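PDB 3OJA: anopheles Plasmodium-responsive Leucine-rich repeat protein 1 from Anopheles gambiae, which probably serves mosquito innate immunity against Plasmodium, pairing with the related leucine-rich repeat protein LRIM1 to support a complement-like factor. Local coordinates for residues B[26-31]-B[55-60]; B[221-226]-B[237-242]; B[31-36]-B[60-65]. All coordinates share one frame; numbering follows the deposited sequence.

Overall arrangement
The chain enters the leucine-rich repeat solenoid with strand 27-29. Contact 1 closes the first loop here, bringing 55-60 back beside 26-31. Contact 3 carries the same pairing onward, 31-36 against 60-65. The two contacts share D31 and N60, and their segments alternate along the chain, so they cross and do not nest. Together they join the first two turns of the solenoid over two successive short parallel pairings. Contact 2 opens only after both have closed. It spans a short loop, 221-226 to 237-242, in the middle of the repeats. Its centre is about 43 Å from that of contact 1 and 42 Å from that of contact 3.

Contact 1 of 3, residues B[26-31]-B[55-60]; sequences DCVFYD and IVTFKN. With NAG (2-acetamido-2-deoxy-beta-D-glucopyranose), chain H.
C27, V28 and F29 pair in parallel with V56, T57 and F58, one residue opposite one residue. The axes of strands 27-29 and 55-58 come within 4.7 Å and diverge by 21°. Three backbone bonds carry the ladder: T57 N to C27 O (3.0 Å), F29 N to T57 O and K59 N to F29 O (2.9 Å). At the leading end the amides of D26 and C27 both reach I55 O, but weakly. D26 adds a side-chain bond there. Its OD1 accepts I55 N at 3.2 Å, met from above the carboxylate plane, while OD2 takes the amide of K54.

C27, F29, V56 and F58 share one face. The F29 and F58 side chains run side by side, and their rings form an oblique pair with planes at 40°. CD2 of F29 lies over one face of the F58 ring, toward its rim, and F29 CB makes a CH-pi contact with the same ring. CG1 of V56 meets the edge of the F29 ring, 3.6 Å from CE2. On the V28 and T57 face, the two CG2 methyls sit alongside each other. Farther on, K59 stretches along Y30. CG of K59 stands anti to the backbone N (chi1 -175°), which leads the chain past the ring while CB sits over its centre, 4.1 Å from the centroid. N60 carries an N-linked NAG on ND2 and bonds weakly to D31 OD1.

The arrangement is the start of the parallel strand ladder of a leucine-rich repeat solenoid. C27 is tied by a disulfide to C18. F29 meets F43 and F74 edge-to-face. F29 and F58 both rest on L70 of helix 69-73. The ladder continues into strand 79-81 through backbone hydrogen bonds between V56 and N81, and the V56 side chain packs on L80.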
loop_
_atom_site.group_PDB
_atom_site.type_symbol
_atom_site.label_atom_id
_atom_site.label_comp_id
_atom_site.label_asym_id
_atom_site.label_seq_id
_atom_site.Cartn_x
_atom_site.Cartn_y
_atom_site.Cartn_z
ATOM N N ASP B 26 19.095 42.818 31.249
ATOM C CA ASP B 26 19.646 44.033 31.842
ATOM C C ASP B 26 20.222 44.965 30.777
ATOM O O ASP B 26 20.824 45.970 31.110
ATOM C CB ASP B 26 20.711 43.706 32.907
ATOM C CG ASP B 26 21.961 43.094 32.320
ATOM O OD1 ASP B 26 22.081 43.131 31.089
ATOM O OD2 ASP B 26 22.821 42.579 33.079
ATOM N N CYS B 27 20.043 44.636 29.502
ATOM C CA CYS B 27 20.427 45.547 28.429
ATOM C C CYS B 27 19.558 45.372 27.157
ATOM O O CYS B 27 19.517 44.317 26.579
ATOM C CB CYS B 27 21.905 45.337 28.101
ATOM S SG CYS B 27 22.491 46.409 26.784
ATOM N N VAL B 28 18.872 46.398 26.707
ATOM C CA VAL B 28 18.017 46.246 25.549
ATOM C C VAL B 28 18.272 47.365 24.566
ATOM O O VAL B 28 17.768 48.460 24.756
ATOM C CB VAL B 28 16.520 46.329 25.942
ATOM C CG1 VAL B 28 15.632 46.038 24.732
ATOM C CG2 VAL B 28 16.217 45.391 27.073
ATOM N N PHE B 29 19.049 47.124 23.523
ATOM C CA PHE B 29 19.305 48.176 22.557
ATOM C C PHE B 29 18.045 48.494 21.780
ATOM O O PHE B 29 17.371 47.567 21.359
ATOM C CB PHE B 29 20.362 47.723 21.595
ATOM C CG PHE B 29 21.724 47.574 22.211
ATOM C CD1 PHE B 29 22.481 48.690 22.522
ATOM C CD2 PHE B 29 22.266 46.315 22.432
ATOM C CE1 PHE B 29 23.730 48.548 23.053
ATOM C CE2 PHE B 29 23.522 46.167 22.967
ATOM C CZ PHE B 29 24.261 47.279 23.275
ATOM N N TYR B 30 17.692 49.770 21.580
ATOM C CA TYR B 30 16.469 50.067 20.812
ATOM C C TYR B 30 16.760 50.656 19.436
ATOM O O TYR B 30 17.841 51.122 19.167
ATOM C CB TYR B 30 15.543 50.995 21.576
ATOM C CG TYR B 30 14.642 50.343 22.612
ATOM C CD1 TYR B 30 13.271 50.292 22.412
ATOM C CD2 TYR B 30 15.150 49.838 23.815
ATOM C CE1 TYR B 30 12.406 49.714 23.361
ATOM C CE2 TYR B 30 14.308 49.251 24.783
ATOM C CZ TYR B 30 12.920 49.189 24.548
ATOM O OH TYR B 30 12.034 48.616 25.470
ATOM N N ASP B 31 15.776 50.609 18.559
ATOM C CA ASP B 31 15.843 51.212 17.213
ATOM C C ASP B 31 17.229 51.253 16.508
ATOM O O ASP B 31 17.560 52.209 15.801
ATOM C CB ASP B 31 15.179 52.588 17.254
ATOM C CG ASP B 31 13.997 52.641 18.259
ATOM O OD1 ASP B 31 13.104 51.761 18.202
ATOM O OD2 ASP B 31 13.953 53.572 19.103
ATOM N N ILE B 55 23.201 40.367 30.026
ATOM C CA ILE B 55 22.065 39.737 29.413
ATOM C C ILE B 55 21.437 40.668 28.367
ATOM O O ILE B 55 20.422 41.324 28.648
ATOM C CB ILE B 55 21.053 39.353 30.504
ATOM C CG1 ILE B 55 21.611 38.145 31.283
ATOM C CG2 ILE B 55 19.693 39.047 29.934
ATOM C CD1 ILE B 55 20.740 37.661 32.450
ATOM N N VAL B 56 22.043 40.688 27.168
ATOM C CA VAL B 56 21.746 41.640 26.080
ATOM C C VAL B 56 20.698 41.202 24.971
ATOM O O VAL B 56 20.760 40.137 24.420
ATOM C CB VAL B 56 23.089 41.954 25.372
ATOM C CG1 VAL B 56 22.915 42.856 24.225
ATOM C CG2 VAL B 56 24.042 42.569 26.339
ATOM N N THR B 57 19.769 42.056 24.606
ATOM C CA THR B 57 18.931 41.772 23.458
ATOM C C THR B 57 18.654 43.075 22.646
ATOM O O THR B 57 19.190 44.124 22.984
ATOM C CB THR B 57 17.640 41.062 23.900
ATOM O OG1 THR B 57 16.737 40.955 22.795
ATOM C CG2 THR B 57 16.955 41.823 25.022
ATOM N N PHE B 58 17.896 43.012 21.550
ATOM C CA PHE B 58 17.572 44.217 20.792
ATOM C C PHE B 58 16.090 44.282 20.613
ATOM O O PHE B 58 15.430 43.255 20.681
ATOM C CB PHE B 58 18.183 44.219 19.439
ATOM C CG PHE B 58 19.662 44.307 19.436
ATOM C CD1 PHE B 58 20.304 45.326 18.749
ATOM C CD2 PHE B 58 20.433 43.341 20.064
ATOM C CE1 PHE B 58 21.665 45.395 18.704
ATOM C CE2 PHE B 58 21.824 43.408 20.020
ATOM C CZ PHE B 58 22.434 44.444 19.330
ATOM N N LYS B 59 15.569 45.488 20.409
ATOM C CA LYS B 59 14.146 45.691 20.179
ATOM C C LYS B 59 14.021 46.622 18.981
ATOM O O LYS B 59 14.879 47.454 18.785
ATOM C CB LYS B 59 13.476 46.264 21.428
ATOM C CG LYS B 59 11.967 46.388 21.322
ATOM C CD LYS B 59 11.267 46.751 22.668
ATOM C CE LYS B 59 9.733 47.069 22.487
ATOM N NZ LYS B 59 8.888 46.057 21.696
ATOM N N ASN B 60 12.982 46.473 18.170
ATOM C CA ASN B 60 12.808 47.290 16.960
ATOM C C ASN B 60 14.095 47.552 16.145
ATOM O O ASN B 60 14.347 48.671 15.688
ATOM C CB ASN B 60 12.126 48.607 17.292
ATOM C CG ASN B 60 11.370 49.174 16.120
ATOM O OD1 ASN B 60 11.166 48.462 15.139
ATOM N ND2 ASN B 60 10.983 50.473 16.180
HETATM C C1 NAG H . 10.641 50.936 14.834
HETATM C C2 NAG H . 9.194 51.305 15.094
HETATM C C3 NAG H . 8.502 51.638 13.770
HETATM C C4 NAG H . 9.140 53.008 13.458
HETATM C C5 NAG H . 10.621 52.740 13.144
HETATM C C6 NAG H . 11.319 54.070 12.741
HETATM C C7 NAG H . 8.178 50.723 17.189
HETATM C C8 NAG H . 7.085 49.837 17.809
HETATM N N2 NAG H . 8.543 50.315 15.943
HETATM O O3 NAG H . 7.085 51.588 13.931
HETATM O O4 NAG H . 8.515 53.855 12.491
HETATM O O5 NAG H . 11.299 52.070 14.252
HETATM O O6 NAG H . 11.201 55.115 13.746
HETATM O O7 NAG H . 8.693 51.756 17.759
#

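Contact 2 of 3, residues B[221-226]-B[237-242]; sequences NSINVV and LKLQHN. With NAG (2-acetamido-2-deoxy-beta-D-glucopyranose), chain G.
N242 reaches across to N221 and I223 in an asparagine-ladder contact between two successive turns of the leucine-rich repeat solenoid. N221 and N242 occupy the same place in their repeats, the asparagine of the LxxLxLxxN pattern, just after the short strand. The side chain of N242 turns inward, where it is buried. Its OD1 accepts the amide of I223 at 2.8 Å in a nearly straight bond (N-H...O 171°), tilted 22° from the carbonyl plane. OD1 also takes a weak bond from N221 N, which leans weakly on H241 O as well. The ND2 end serves its own turn and the preceding one, donating to L239 O and A218 O. The amide is thus held at both ends, which fixes its rotation. The rungs repeat: N221 OD1 accepts L204 N, and N264 ND2 reaches L239 O. Behind the polar link I223 and L239 cross at about a right angle in the hydrophobic core. I223 has CG1 beside its backbone N (chi1 -63°), and its chain runs alongside that of N242. The far end, CD1, then touches L239 CD2 at 3.9 Å.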
loop_
_atom_site.group_PDB
_atom_site.type_symbol
_atom_site.label_atom_id
_atom_site.label_comp_id
_atom_site.label_asym_id
_atom_site.label_seq_id
_atom_site.Cartn_x
_atom_site.Cartn_y
_atom_site.Cartn_z
ATOM N N ASN B 221 12.496 10.272 7.395
ATOM C CA ASN B 221 13.683 10.124 6.573
ATOM C C ASN B 221 13.475 9.060 5.461
ATOM O O ASN B 221 12.372 8.895 4.999
ATOM C CB ASN B 221 14.928 9.856 7.443
ATOM C CG ASN B 221 15.475 11.151 8.098
ATOM O OD1 ASN B 221 16.332 11.815 7.541
ATOM N ND2 ASN B 221 14.945 11.507 9.262
ATOM N N SER B 222 14.533 8.397 5.006
ATOM C CA SER B 222 14.386 7.147 4.330
ATOM C C SER B 222 15.211 6.057 4.981
ATOM O O SER B 222 15.924 5.358 4.328
ATOM C CB SER B 222 14.900 7.274 2.928
ATOM O OG SER B 222 14.559 8.506 2.379
ATOM N N ILE B 223 15.115 5.864 6.266
ATOM C CA ILE B 223 16.036 4.958 6.928
ATOM C C ILE B 223 15.670 3.502 6.605
ATOM O O ILE B 223 14.489 3.143 6.618
ATOM C CB ILE B 223 16.009 5.243 8.448
ATOM C CG1 ILE B 223 16.502 6.644 8.709
ATOM C CG2 ILE B 223 16.817 4.309 9.166
ATOM C CD1 ILE B 223 16.231 7.117 10.070
ATOM N N ASN B 224 16.646 2.669 6.288
ATOM C CA ASN B 224 16.368 1.241 6.174
ATOM C C ASN B 224 17.303 0.456 7.024
ATOM O O ASN B 224 17.152 -0.748 7.103
ATOM C CB ASN B 224 16.404 0.644 4.724
ATOM C CG ASN B 224 17.648 1.071 3.924
ATOM O OD1 ASN B 224 18.731 1.382 4.494
ATOM N ND2 ASN B 224 17.498 1.141 2.585
ATOM N N VAL B 225 18.286 1.105 7.627
ATOM C CA VAL B 225 19.273 0.381 8.402
ATOM C C VAL B 225 19.498 1.136 9.685
ATOM O O VAL B 225 19.755 2.325 9.641
ATOM C CB VAL B 225 20.614 0.291 7.664
ATOM C CG1 VAL B 225 21.648 -0.274 8.591
ATOM C CG2 VAL B 225 20.498 -0.561 6.395
ATOM N N VAL B 226 19.397 0.475 10.823
ATOM C CA VAL B 226 19.718 1.100 12.088
ATOM C C VAL B 226 20.953 0.389 12.677
ATOM O O VAL B 226 21.037 -0.837 12.617
ATOM C CB VAL B 226 18.547 0.919 13.087
ATOM C CG1 VAL B 226 18.859 1.593 14.422
ATOM C CG2 VAL B 226 17.233 1.346 12.490
ATOM N N LEU B 237 11.578 6.319 20.791
ATOM C CA LEU B 237 12.213 6.256 19.490
ATOM C C LEU B 237 11.129 6.496 18.425
ATOM O O LEU B 237 10.186 5.731 18.302
ATOM C CB LEU B 237 12.902 4.905 19.318
ATOM C CG LEU B 237 13.546 4.619 17.961
ATOM C CD1 LEU B 237 14.606 5.658 17.668
ATOM C CD2 LEU B 237 14.144 3.167 17.952
ATOM N N LYS B 238 11.228 7.597 17.711
ATOM C CA LYS B 238 10.249 7.912 16.693
ATOM C C LYS B 238 10.871 7.628 15.314
ATOM O O LYS B 238 11.861 8.308 14.919
ATOM C CB LYS B 238 9.835 9.394 16.777
ATOM C CG LYS B 238 9.513 9.868 18.209
ATOM C CD LYS B 238 8.299 9.221 18.816
ATOM C CE LYS B 238 7.150 10.184 18.767
ATOM N NZ LYS B 238 6.016 9.455 18.175
ATOM N N LEU B 239 10.313 6.668 14.564
ATOM C CA LEU B 239 10.859 6.358 13.235
ATOM C C LEU B 239 9.696 6.370 12.253
ATOM O O LEU B 239 9.801 5.812 11.165
ATOM C CB LEU B 239 11.588 5.020 13.198
ATOM C CG LEU B 239 12.987 5.021 13.793
ATOM C CD1 LEU B 239 13.512 3.626 14.134
ATOM C CD2 LEU B 239 13.974 5.723 12.896
ATOM N N GLN B 240 8.569 6.963 12.620
ATOM C CA GLN B 240 7.497 6.928 11.671
ATOM C C GLN B 240 7.954 7.572 10.358
ATOM O O GLN B 240 8.763 8.485 10.369
ATOM C CB GLN B 240 6.236 7.588 12.219
ATOM C CG GLN B 240 6.327 9.087 12.357
ATOM C CD GLN B 240 6.807 9.564 13.748
ATOM O OE1 GLN B 240 7.469 8.829 14.471
ATOM N NE2 GLN B 240 6.508 10.827 14.082
ATOM N N HIS B 241 7.407 7.120 9.223
ATOM C CA HIS B 241 7.725 7.718 7.923
ATOM C C HIS B 241 9.200 7.451 7.469
ATOM O O HIS B 241 10.045 8.326 7.362
ATOM C CB HIS B 241 7.285 9.211 7.871
ATOM C CG HIS B 241 5.797 9.392 7.770
ATOM N ND1 HIS B 241 5.112 9.335 6.553
ATOM C CD2 HIS B 241 4.848 9.607 8.719
ATOM C CE1 HIS B 241 3.825 9.512 6.771
ATOM N NE2 HIS B 241 3.627 9.683 8.080
ATOM N N ASN B 242 9.469 6.193 7.189
ATOM C CA ASN B 242 10.782 5.770 6.749
ATOM C C ASN B 242 10.692 4.574 5.764
ATOM O O ASN B 242 9.611 4.274 5.247
ATOM C CB ASN B 242 11.674 5.477 7.980
ATOM C CG ASN B 242 12.386 6.759 8.519
ATOM O OD1 ASN B 242 13.355 7.271 7.911
ATOM N ND2 ASN B 242 11.909 7.261 9.679
HETATM C C1 NAG G . 14.133 1.262 0.657
HETATM C C2 NAG G . 14.504 2.166 -0.485
HETATM C C3 NAG G . 14.920 1.439 -1.759
HETATM C C4 NAG G . 15.983 0.408 -1.437
HETATM C C5 NAG G . 15.573 -0.439 -0.214
HETATM C C6 NAG G . 16.720 -1.342 0.220
HETATM C C7 NAG G . 13.440 4.190 -0.908
HETATM C C8 NAG G . 12.192 4.878 -1.350
HETATM N N2 NAG G . 13.325 2.866 -0.848
HETATM O O3 NAG G . 15.350 2.297 -2.799
HETATM O O4 NAG G . 16.185 -0.364 -2.614
HETATM O O5 NAG G . 15.160 0.350 0.904
HETATM O O6 NAG G . 17.886 -0.592 0.523
HETATM O O7 NAG G . 14.502 4.797 -0.629
#

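Contact 3 of 3, residues B[31-36]-B[60-65]; sequences DVHIDM and NSTMRK. With NAG (2-acetamido-2-deoxy-beta-D-glucopyranose), chain H.
D31 leads into the contact beside the glycosylated N60, and its CA-H points at N60 O. V32 follows with two polar links to the other segment. Its amide donates to S61 OG at 3.3 Å, and its O accepts T62 N at 3.0 Å. S61 OG also bonds to K59 O, so this buried hydroxyl is held from two directions. V32 CB sits by S61 OG, and V32 CG1 makes a loose apolar contact with M63 CG.

H33 pairs with T62 in parallel. The imidazole stands on the T62 side: ND1 and T62 OG1 share a weak bond of 3.4 Å, with OG1 near the ring plane. OG1 sits between the backbone N and carbonyl carbon of T62 (chi1 83°), which brings it to this edge. Farther round the ring NE2 comes to 3.1 Å from N60 O, obliquely and at an angle too poor for a hydrogen bond.

I34 then takes up the ladder opposite M63. Its amide donates to T62 O, and its O accepts R64 N at 3.1 Å. The I34 and M63 side chains meet inside, I34 CD1 4.1 Å from M63 CG. D35 packs its CB against R64 CD at 3.4 Å; the guanidinium itself turns to a salt bridge with E88. M36 crosses R64 at about a right angle, with M36 SD near R64 CB, and M36 CE reaches K65 CD.

The pairing is a second short parallel sheet that joins two adjacent solenoid turns after the main ladder. V32 and M63 both lean on F58 of strand 55-58. I34 packs on P67. M36 and K65 touch E89 of strand 89-90, and K65 NZ forms a salt bridge with D91 just beyond that strand.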
loop_
_atom_site.group_PDB
_atom_site.type_symbol
_atom_site.label_atom_id
_atom_site.label_comp_id
_atom_site.label_asym_id
_atom_site.label_seq_id
_atom_site.Cartn_x
_atom_site.Cartn_y
_atom_site.Cartn_z
ATOM N N ASP B 31 15.776 50.609 18.559
ATOM C CA ASP B 31 15.843 51.212 17.213
ATOM C C ASP B 31 17.229 51.253 16.508
ATOM O O ASP B 31 17.560 52.209 15.801
ATOM C CB ASP B 31 15.179 52.588 17.254
ATOM C CG ASP B 31 13.997 52.641 18.259
ATOM O OD1 ASP B 31 13.104 51.761 18.202
ATOM O OD2 ASP B 31 13.953 53.572 19.103
ATOM N N VAL B 32 18.009 50.181 16.646
ATOM C CA VAL B 32 19.274 50.004 15.896
ATOM C C VAL B 32 19.043 49.459 14.481
ATOM O O VAL B 32 18.362 48.440 14.322
ATOM C CB VAL B 32 20.150 49.002 16.586
ATOM C CG1 VAL B 32 21.477 48.910 15.895
ATOM C CG2 VAL B 32 20.310 49.401 18.000
ATOM N N HIS B 33 19.609 50.105 13.458
ATOM C CA HIS B 33 19.454 49.624 12.084
ATOM C C HIS B 33 20.737 49.720 11.310
ATOM O O HIS B 33 21.153 50.793 10.969
ATOM C CB HIS B 33 18.355 50.394 11.372
ATOM C CG HIS B 33 17.019 50.255 12.029
ATOM N ND1 HIS B 33 16.173 49.193 11.775
ATOM C CD2 HIS B 33 16.393 51.026 12.951
ATOM C CE1 HIS B 33 15.085 49.319 12.522
ATOM N NE2 HIS B 33 15.191 50.418 13.251
ATOM N N ILE B 34 21.363 48.583 11.047
ATOM C CA ILE B 34 22.579 48.481 10.257
ATOM C C ILE B 34 22.226 47.777 8.924
ATOM O O ILE B 34 21.345 46.922 8.865
ATOM C CB ILE B 34 23.614 47.673 11.049
ATOM C CG1 ILE B 34 24.052 48.435 12.266
ATOM C CG2 ILE B 34 24.860 47.368 10.253
ATOM C CD1 ILE B 34 24.872 47.635 13.182
ATOM N N ASP B 35 22.850 48.208 7.841
ATOM C CA ASP B 35 22.677 47.564 6.559
ATOM C C ASP B 35 24.055 47.344 5.950
ATOM O O ASP B 35 25.048 47.351 6.675
ATOM C CB ASP B 35 21.697 48.296 5.620
ATOM C CG ASP B 35 22.028 49.746 5.416
ATOM O OD1 ASP B 35 23.189 50.094 5.070
ATOM O OD2 ASP B 35 21.089 50.548 5.568
ATOM N N MET B 36 24.128 47.098 4.643
ATOM C CA MET B 36 25.346 46.539 4.084
ATOM C C MET B 36 26.274 47.663 3.706
ATOM O O MET B 36 27.458 47.442 3.485
ATOM C CB MET B 36 25.047 45.669 2.867
ATOM C CG MET B 36 24.165 44.450 3.131
ATOM S SD MET B 36 24.902 43.275 4.270
ATOM C CE MET B 36 26.628 43.468 3.802
ATOM N N ASN B 60 12.982 46.473 18.170
ATOM C CA ASN B 60 12.808 47.290 16.960
ATOM C C ASN B 60 14.095 47.552 16.145
ATOM O O ASN B 60 14.347 48.671 15.688
ATOM C CB ASN B 60 12.126 48.607 17.292
ATOM C CG ASN B 60 11.370 49.174 16.120
ATOM O OD1 ASN B 60 11.166 48.462 15.139
ATOM N ND2 ASN B 60 10.983 50.473 16.180
ATOM N N SER B 61 14.878 46.495 15.934
ATOM C CA SER B 61 16.164 46.599 15.295
ATOM C C SER B 61 16.333 45.590 14.185
ATOM O O SER B 61 15.710 44.515 14.191
ATOM C CB SER B 61 17.224 46.320 16.320
ATOM O OG SER B 61 17.061 47.132 17.453
ATOM N N THR B 62 17.206 45.922 13.240
ATOM C CA THR B 62 17.479 45.050 12.122
ATOM C C THR B 62 18.894 45.290 11.744
ATOM O O THR B 62 19.272 46.370 11.365
ATOM C CB THR B 62 16.610 45.338 10.874
ATOM O OG1 THR B 62 17.203 46.411 10.133
ATOM C CG2 THR B 62 15.200 45.671 11.234
ATOM N N MET B 63 19.680 44.246 11.829
ATOM C CA MET B 63 21.106 44.311 11.578
ATOM C C MET B 63 21.506 43.344 10.462
ATOM O O MET B 63 21.773 42.149 10.723
ATOM C CB MET B 63 21.814 43.912 12.854
ATOM C CG MET B 63 21.838 44.980 13.876
ATOM S SD MET B 63 22.879 44.506 15.256
ATOM C CE MET B 63 21.673 43.747 16.373
ATOM N N ARG B 64 21.536 43.843 9.229
ATOM C CA ARG B 64 21.902 43.012 8.084
ATOM C C ARG B 64 23.239 42.345 8.342
ATOM O O ARG B 64 23.434 41.240 7.920
ATOM C CB ARG B 64 21.964 43.802 6.758
ATOM C CG ARG B 64 20.639 44.400 6.279
ATOM C CD ARG B 64 20.744 45.077 4.909
ATOM N NE ARG B 64 20.079 44.208 3.955
ATOM C CZ ARG B 64 18.794 44.285 3.601
ATOM N NH1 ARG B 64 18.030 45.277 4.046
ATOM N NH2 ARG B 64 18.287 43.349 2.780
ATOM N N LYS B 65 24.166 43.009 9.007
ATOM C CA LYS B 65 25.472 42.421 9.284
ATOM C C LYS B 65 25.705 42.623 10.775
ATOM O O LYS B 65 25.371 43.666 11.298
ATOM C CB LYS B 65 26.532 43.120 8.451
ATOM C CG LYS B 65 27.894 42.483 8.400
ATOM C CD LYS B 65 28.707 43.164 7.280
ATOM C CE LYS B 65 29.998 42.403 6.839
ATOM N NZ LYS B 65 31.192 42.628 7.735
HETATM C C1 NAG H . 10.641 50.936 14.834
HETATM C C2 NAG H . 9.194 51.305 15.094
HETATM C C3 NAG H . 8.502 51.638 13.770
HETATM C C4 NAG H . 9.140 53.008 13.458
HETATM C C5 NAG H . 10.621 52.740 13.144
HETATM C C6 NAG H . 11.319 54.070 12.741
HETATM C C7 NAG H . 8.178 50.723 17.189
HETATM C C8 NAG H . 7.085 49.837 17.809
HETATM N N2 NAG H . 8.543 50.315 15.943
HETATM O O3 NAG H . 7.085 51.588 13.931
HETATM O O4 NAG H . 8.515 53.855 12.491
HETATM O O5 NAG H . 11.299 52.070 14.252
HETATM O O6 NAG H . 11.201 55.115 13.746
HETATM O O7 NAG H . 8.693 51.756 17.759
#